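Local coordinates for paternally-expressed gene 3 protein (Homo sapiens, PDB 4BHX), which forms homo- or heterodimers through its SCAN domain and, as a zinc-finger transcription factor, takes part in p53-linked apoptosis and NF-kappa-B signalling, at residues Asp37-Glu42 / Ile50-Leu55; Glu64-Trp69 / Thr83-Tyr88. All blocks are in the same frame, centred on the assembly; numbering follows the deposited sequence.

Both contacts belong to the all-helical SCAN domain and lie in series along the chain: contact 1 closes before contact 2 opens. Contact 1 joins the end of helix 24-39 and the turn after it to the middle of helix 46-61. Contact 2 packs residues 64-69, which lead into helix 67-73, against residues 83-88, at the end of helix 78-85 and just after it. Their centres are about 23 Å apart and their nearest atoms about 9 Å, so they do not touch. The centre of contact 1 lies about 7 Å from that of the chain, the centre of contact 2 about 18 Å. Each contact joins two helices that follow each other in the chain, within the domain through which the protein dimerizes.

Contact 1: Asp37-Glu42 / Ile50-Leu55; sequences DWLQPE and IELLVL. With EDO (1,2-ethanediol), chain L.
Leu39 and Leu52 share one side-chain shape: each places CG beside its backbone N, opposite the carbonyl carbon (chi1 -71° and -68°), and from there a methyl of each reaches toward the other helix. The side chains slide past one another in opposite directions until Leu39 CD2 lies 3.8 Å from Leu52 CD1. This is the closest approach between the segments, although the CA atoms of Leu39 and Leu52 are 8.2 Å apart. Methyl CD2 of Leu39 has a second role, sitting 3.7 Å above the plane of the Trp38 indole, over its centre.

Trp38 makes the other link. Its CG is turned away from the backbone N (chi1 167°), which extends the ring toward helix 46-61, where CH2 comes within 4.3 Å of Leu53 CD2. That methyl approaches the indole obliquely. All contacts across the pair are apolar, and only 160 Å² is buried, which marks a modest dispersion contact.

Just beyond Leu39, the positive phi of Gln40 breaks the helical course, and Arg44 donates to the carbonyl of Leu39 from the connection between the helices. Trp38 also stacks on His10 and touches Phe9, tying the corner to helix 6-15, while the side chain of Leu55 touches Cys78 and Leu81 of helix 78-85.

Contact 2: Glu64-Trp69 / Thr83-Tyr88; sequences EKLKPW and TLLENY. With EDO (1,2-ethanediol), chain J.
Leu66 and Tyr88 have the nearest CA atoms across the segments, 7.7 Å apart. Residues 64-66 have helical phi/psi, and Lys67 N bonds to Glu64 O at 3.2 Å. Asn87 N bonds to Leu84 O at 2.8 Å, after which phi falls to about -130° at Asn87 and Tyr88 while psi stays near zero, so the chain leaves the helical course.

Leu66 spreads its two methyls over different partners. CD1 meets Leu85 CD2 at 3.8 Å, the side chains crossing at a slant, whereas CD2 lies 3.9 Å from Tyr88 O. In the modelled conformer of Tyr88, the edge of Trp69 points at one ring face in a T-shaped pair, centroids 5.1 Å apart and planes at 85°; Leu84 CD1 rests over the centre of the opposite face. This pair is doubtful in detail, because Tyr88 has a second conformer and its CE2 is modelled too close to Trp69 CB.

The contacts are mainly apolar; the one polar link, Tyr88 OH to Trp69 O, is weak and shares that doubt, as does much of the 266 Å² buried. Leu66-Leu85 is the firmer evidence that the residues leading into helix 67-73 pack hydrophobically against helix 78-85.

Contact 1: Asp37-Glu42 / Ile50-Leu55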
loop_
_atom_site.group_PDB
_atom_site.type_symbol
_atom_site.label_atom_id
_atom_site.label_comp_id
_atom_site.label_asym_id
_atom_site.label_seq_id
_atom_site.Cartn_x
_atom_site.Cartn_y
_atom_site.Cartn_z
ATOM N N ASP A 37 -9.334 0.387 7.315
ATOM C CA ASP A 37 -9.358 -1.047 6.998
ATOM C C ASP A 37 -8.111 -1.490 6.266
ATOM O O ASP A 37 -7.727 -2.622 6.355
ATOM C CB ASP A 37 -10.629 -1.410 6.206
ATOM C CG ASP A 37 -11.895 -1.479 7.110
ATOM O OD1 ASP A 37 -11.768 -1.829 8.309
ATOM O OD2 ASP A 37 -12.957 -1.101 6.636
ATOM N N TRP A 38 -7.384 -0.563 5.620
ATOM C CA TRP A 38 -6.085 -0.876 5.116
ATOM C C TRP A 38 -5.048 -0.846 6.218
ATOM O O TRP A 38 -4.291 -1.831 6.421
ATOM C CB TRP A 38 -5.712 0.139 3.988
ATOM C CG TRP A 38 -4.274 0.129 3.596
ATOM C CD1 TRP A 38 -3.412 -0.952 3.513
ATOM C CD2 TRP A 38 -3.539 1.274 3.089
ATOM N NE1 TRP A 38 -2.151 -0.503 3.041
ATOM C CE2 TRP A 38 -2.220 0.852 2.791
ATOM C CE3 TRP A 38 -3.892 2.618 2.845
ATOM C CZ2 TRP A 38 -1.274 1.724 2.277
ATOM C CZ3 TRP A 38 -2.922 3.481 2.382
ATOM C CH2 TRP A 38 -1.643 3.037 2.082
ATOM N N LEU A 39 -4.950 0.266 6.952
ATOM C CA LEU A 39 -3.775 0.459 7.800
ATOM C C LEU A 39 -3.945 -0.128 9.210
ATOM O O LEU A 39 -2.966 -0.362 9.882
ATOM C CB LEU A 39 -3.447 1.954 7.842
ATOM C CG LEU A 39 -2.874 2.514 6.549
ATOM C CD1 LEU A 39 -2.683 4.004 6.659
ATOM C CD2 LEU A 39 -1.520 1.864 6.239
ATOM N N GLN A 40 -5.191 -0.392 9.623
ATOM C CA GLN A 40 -5.550 -0.969 10.958
ATOM C C GLN A 40 -4.740 -0.370 12.104
ATOM O O GLN A 40 -3.996 -1.083 12.788
ATOM C CB GLN A 40 -5.358 -2.503 10.935
ATOM C CG GLN A 40 -6.085 -3.206 9.799
ATOM C CD GLN A 40 -6.018 -4.720 9.869
ATOM O OE1 GLN A 40 -5.141 -5.365 9.311
ATOM N NE2 GLN A 40 -6.975 -5.286 10.536
ATOM N N PRO A 41 -4.814 0.945 12.296
ATOM C CA PRO A 41 -3.943 1.598 13.264
ATOM C C PRO A 41 -4.061 1.026 14.679
ATOM O O PRO A 41 -3.142 1.183 15.447
ATOM C CB PRO A 41 -4.428 3.089 13.269
ATOM C CG PRO A 41 -5.854 3.010 12.729
ATOM C CD PRO A 41 -5.798 1.879 11.714
ATOM N N GLU A 42 -5.192 0.433 15.013
ATOM C CA GLU A 42 -5.384 -0.232 16.322
ATOM C C GLU A 42 -4.447 -1.433 16.540
ATOM O O GLU A 42 -4.260 -1.895 17.678
ATOM C CB GLU A 42 -6.843 -0.673 16.479
ATOM C CG GLU A 42 -7.229 -1.911 15.638
ATOM C CD GLU A 42 -7.766 -1.638 14.214
ATOM O OE1 GLU A 42 -7.705 -0.504 13.674
ATOM O OE2 GLU A 42 -8.335 -2.588 13.640
ATOM N N ILE A 50 4.161 4.456 9.125
ATOM C CA ILE A 50 5.112 5.166 8.291
ATOM C C ILE A 50 5.893 4.235 7.382
ATOM O O ILE A 50 6.054 4.477 6.205
ATOM C CB ILE A 50 6.035 6.052 9.154
ATOM C CG1 ILE A 50 5.192 7.159 9.815
ATOM C CG2 ILE A 50 7.212 6.567 8.350
ATOM C CD1 ILE A 50 4.841 8.383 8.997
ATOM N N GLU A 51 6.325 3.113 7.916
ATOM C CA GLU A 51 7.002 2.140 7.100
ATOM C C GLU A 51 6.179 1.559 5.967
ATOM O O GLU A 51 6.727 1.376 4.835
ATOM C CB GLU A 51 7.529 1.031 7.968
ATOM C CG GLU A 51 8.619 1.514 8.871
ATOM C CD GLU A 51 9.934 1.696 8.155
ATOM O OE1 GLU A 51 10.031 1.529 6.930
ATOM O OE2 GLU A 51 10.887 2.013 8.838
ATOM N N LEU A 52 4.904 1.322 6.210
ATOM C CA LEU A 52 3.986 0.933 5.147
ATOM C C LEU A 52 3.868 2.013 4.029
ATOM O O LEU A 52 3.717 1.672 2.849
ATOM C CB LEU A 52 2.583 0.602 5.640
ATOM C CG LEU A 52 2.507 -0.681 6.504
ATOM C CD1 LEU A 52 1.117 -0.798 7.085
ATOM C CD2 LEU A 52 2.849 -1.911 5.682
ATOM N N LEU A 53 3.889 3.294 4.414
ATOM C CA LEU A 53 3.775 4.367 3.430
ATOM C C LEU A 53 5.051 4.461 2.605
ATOM O O LEU A 53 5.007 4.698 1.387
ATOM C CB LEU A 53 3.588 5.701 4.148
ATOM C CG LEU A 53 2.362 5.704 5.006
ATOM C CD1 LEU A 53 2.254 6.974 5.847
ATOM C CD2 LEU A 53 1.188 5.558 4.086
ATOM N N VAL A 54 6.185 4.299 3.251
ATOM C CA VAL A 54 7.459 4.271 2.558
ATOM C C VAL A 54 7.502 3.073 1.585
ATOM O O VAL A 54 7.856 3.213 0.408
ATOM C CB VAL A 54 8.638 4.229 3.535
ATOM C CG1 VAL A 54 9.960 3.934 2.829
ATOM C CG2 VAL A 54 8.747 5.497 4.326
ATOM N N LEU A 55 7.098 1.899 2.067
ATOM C CA LEU A 55 7.003 0.737 1.174
ATOM C C LEU A 55 6.081 0.962 -0.042
ATOM O O LEU A 55 6.512 0.650 -1.181
ATOM C CB LEU A 55 6.617 -0.513 1.971
ATOM C CG LEU A 55 6.478 -1.792 1.070
ATOM C CD1 LEU A 55 7.831 -2.171 0.518
ATOM C CD2 LEU A 55 5.817 -2.848 1.931
HETATM C C1 EDO L . 0.600 0.451 19.980
HETATM O O1 EDO L . 1.000 1.248 21.103
HETATM C C2 EDO L . -0.909 0.291 19.967
HETATM O O2 EDO L . -1.318 -0.439 18.810
#

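Contact 2: Glu64-Trp69 / Thr83-Tyr88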
loop_
_atom_site.group_PDB
_atom_site.type_symbol
_atom_site.label_atom_id
_atom_site.label_comp_id
_atom_site.label_asym_id
_atom_site.label_seq_id
_atom_site.Cartn_x
_atom_site.Cartn_y
_atom_site.Cartn_z
ATOM N N GLU A 64 10.911 -0.233 -14.093
ATOM C CA GLU A 64 9.921 -1.005 -14.738
ATOM C C GLU A 64 10.317 -2.485 -15.042
ATOM O O GLU A 64 9.507 -3.350 -14.890
ATOM C CB GLU A 64 9.521 -0.330 -16.016
ATOM C CG GLU A 64 8.132 -0.756 -16.445
ATOM C CD GLU A 64 7.077 -0.184 -15.524
ATOM O OE1 GLU A 64 7.380 0.730 -14.752
ATOM O OE2 GLU A 64 5.969 -0.651 -15.587
ATOM N N LYS A 65 11.533 -2.724 -15.506
ATOM C CA LYS A 65 12.044 -4.101 -15.816
ATOM C C LYS A 65 12.117 -5.033 -14.568
ATOM O O LYS A 65 12.000 -6.257 -14.666
ATOM C CB LYS A 65 13.421 -3.997 -16.457
ATOM C CG LYS A 65 14.473 -3.444 -15.501
ATOM C CD LYS A 65 15.857 -3.299 -16.116
ATOM C CE LYS A 65 16.891 -3.152 -15.021
ATOM N NZ LYS A 65 17.962 -2.188 -15.406
ATOM N N LEU A 66 12.209 -4.436 -13.392
ATOM C CA LEU A 66 12.171 -5.182 -12.141
ATOM C C LEU A 66 10.783 -5.366 -11.513
ATOM O O LEU A 66 10.619 -6.203 -10.633
ATOM C CB LEU A 66 13.107 -4.535 -11.114
ATOM C CG LEU A 66 14.526 -4.107 -11.526
ATOM C CD1 LEU A 66 15.332 -3.708 -10.317
ATOM C CD2 LEU A 66 15.255 -5.205 -12.261
ATOM N N LYS A 67 9.762 -4.622 -11.939
ATOM C CA LYS A 67 8.467 -4.727 -11.299
ATOM C C LYS A 67 7.825 -6.106 -11.309
ATOM O O LYS A 67 7.314 -6.515 -10.296
ATOM C CB LYS A 67 7.493 -3.683 -11.818
ATOM C CG LYS A 67 7.834 -2.286 -11.304
ATOM C CD LYS A 67 6.700 -1.278 -11.572
ATOM C CE LYS A 67 7.130 0.060 -10.944
ATOM N NZ LYS A 67 6.069 1.046 -10.944
ATOM N N PRO A 68 7.853 -6.827 -12.439
ATOM C CA PRO A 68 7.273 -8.188 -12.351
ATOM C C PRO A 68 7.975 -9.097 -11.332
ATOM O O PRO A 68 7.339 -9.862 -10.652
ATOM C CB PRO A 68 7.428 -8.716 -13.789
ATOM C CG PRO A 68 7.557 -7.467 -14.642
ATOM C CD PRO A 68 8.365 -6.535 -13.788
ATOM N N TRP A 69 9.277 -8.998 -11.253
ATOM C CA TRP A 69 10.074 -9.758 -10.303
ATOM C C TRP A 69 9.736 -9.413 -8.865
ATOM O O TRP A 69 9.437 -10.289 -8.034
ATOM C CB TRP A 69 11.506 -9.412 -10.525
ATOM C CG TRP A 69 11.985 -9.778 -11.893
ATOM C CD1 TRP A 69 11.656 -9.165 -13.122
ATOM C CD2 TRP A 69 12.891 -10.837 -12.205
ATOM N NE1 TRP A 69 12.323 -9.823 -14.141
ATOM C CE2 TRP A 69 13.072 -10.846 -13.606
ATOM C CE3 TRP A 69 13.564 -11.788 -11.437
ATOM C CZ2 TRP A 69 13.900 -11.774 -14.239
ATOM C CZ3 TRP A 69 14.375 -12.714 -12.086
ATOM C CH2 TRP A 69 14.545 -12.680 -13.461
ATOM N N THR A 83 17.247 -5.465 0.027
ATOM C CA THR A 83 18.287 -6.521 -0.049
ATOM C C THR A 83 18.057 -7.310 -1.320
ATOM O O THR A 83 19.002 -7.657 -2.060
ATOM C CB THR A 83 18.272 -7.429 1.182
ATOM O OG1 THR A 83 16.980 -8.035 1.349
ATOM C CG2 THR A 83 18.653 -6.598 2.406
ATOM N N LEU A 84 16.785 -7.478 -1.625
ATOM C CA LEU A 84 16.422 -8.038 -2.880
ATOM C C LEU A 84 16.964 -7.201 -4.067
ATOM O O LEU A 84 17.645 -7.733 -4.953
ATOM C CB LEU A 84 14.925 -8.173 -2.910
ATOM C CG LEU A 84 14.345 -8.745 -4.155
ATOM C CD1 LEU A 84 14.791 -10.198 -4.303
ATOM C CD2 LEU A 84 12.844 -8.609 -4.076
ATOM N N LEU A 85 16.727 -5.896 -4.086
ATOM C CA LEU A 85 17.226 -5.123 -5.198
ATOM C C LEU A 85 18.762 -5.090 -5.163
ATOM O O LEU A 85 19.407 -4.907 -6.164
ATOM C CB LEU A 85 16.632 -3.708 -5.209
ATOM C CG LEU A 85 15.089 -3.589 -5.215
ATOM C CD1 LEU A 85 14.681 -2.252 -4.623
ATOM C CD2 LEU A 85 14.433 -3.763 -6.574
ATOM N N GLU A 86 19.362 -5.257 -4.000
ATOM C CA GLU A 86 20.808 -5.361 -3.935
ATOM C C GLU A 86 21.304 -6.639 -4.703
ATOM O O GLU A 86 22.492 -6.720 -5.007
ATOM C CB GLU A 86 21.277 -5.288 -2.464
ATOM C CG GLU A 86 21.318 -3.867 -1.902
ATOM C CD GLU A 86 21.667 -3.753 -0.410
ATOM O OE1 GLU A 86 21.292 -4.617 0.419
ATOM O OE2 GLU A 86 22.294 -2.736 -0.043
ATOM N N ASN A 87 20.397 -7.572 -5.076
ATOM C CA ASN A 87 20.757 -8.831 -5.799
ATOM C C ASN A 87 19.906 -9.314 -7.043
ATOM O O ASN A 87 20.011 -10.485 -7.444
ATOM C CB ASN A 87 20.890 -9.991 -4.760
ATOM C CG ASN A 87 19.555 -10.684 -4.414
ATOM O OD1 ASN A 87 19.373 -11.166 -3.300
ATOM N ND2 ASN A 87 18.643 -10.760 -5.364
ATOM N N TYR A 88 19.114 -8.434 -7.666
ATOM C CA TYR A 88 18.089 -8.698 -8.678
ATOM C C TYR A 88 18.297 -7.848 -9.969
ATOM O O TYR A 88 17.583 -7.999 -10.979
ATOM C CB TYR A 88 16.774 -8.227 -8.026
ATOM C CG TYR A 88 15.608 -9.164 -8.075
ATOM C CD1 TYR A 88 15.786 -10.547 -8.075
ATOM C CD2 TYR A 88 14.328 -8.669 -8.076
ATOM C CE1 TYR A 88 14.704 -11.405 -8.109
ATOM C CE2 TYR A 88 13.249 -9.516 -8.105
ATOM C CZ TYR A 88 13.446 -10.879 -8.120
ATOM O OH TYR A 88 12.373 -11.725 -8.174
HETATM C C1 EDO J . 4.564 -11.605 -12.111
HETATM O O1 EDO J . 5.592 -10.640 -12.024
HETATM C C2 EDO J . 3.926 -11.583 -10.736
HETATM O O2 EDO J . 3.333 -12.857 -10.529
#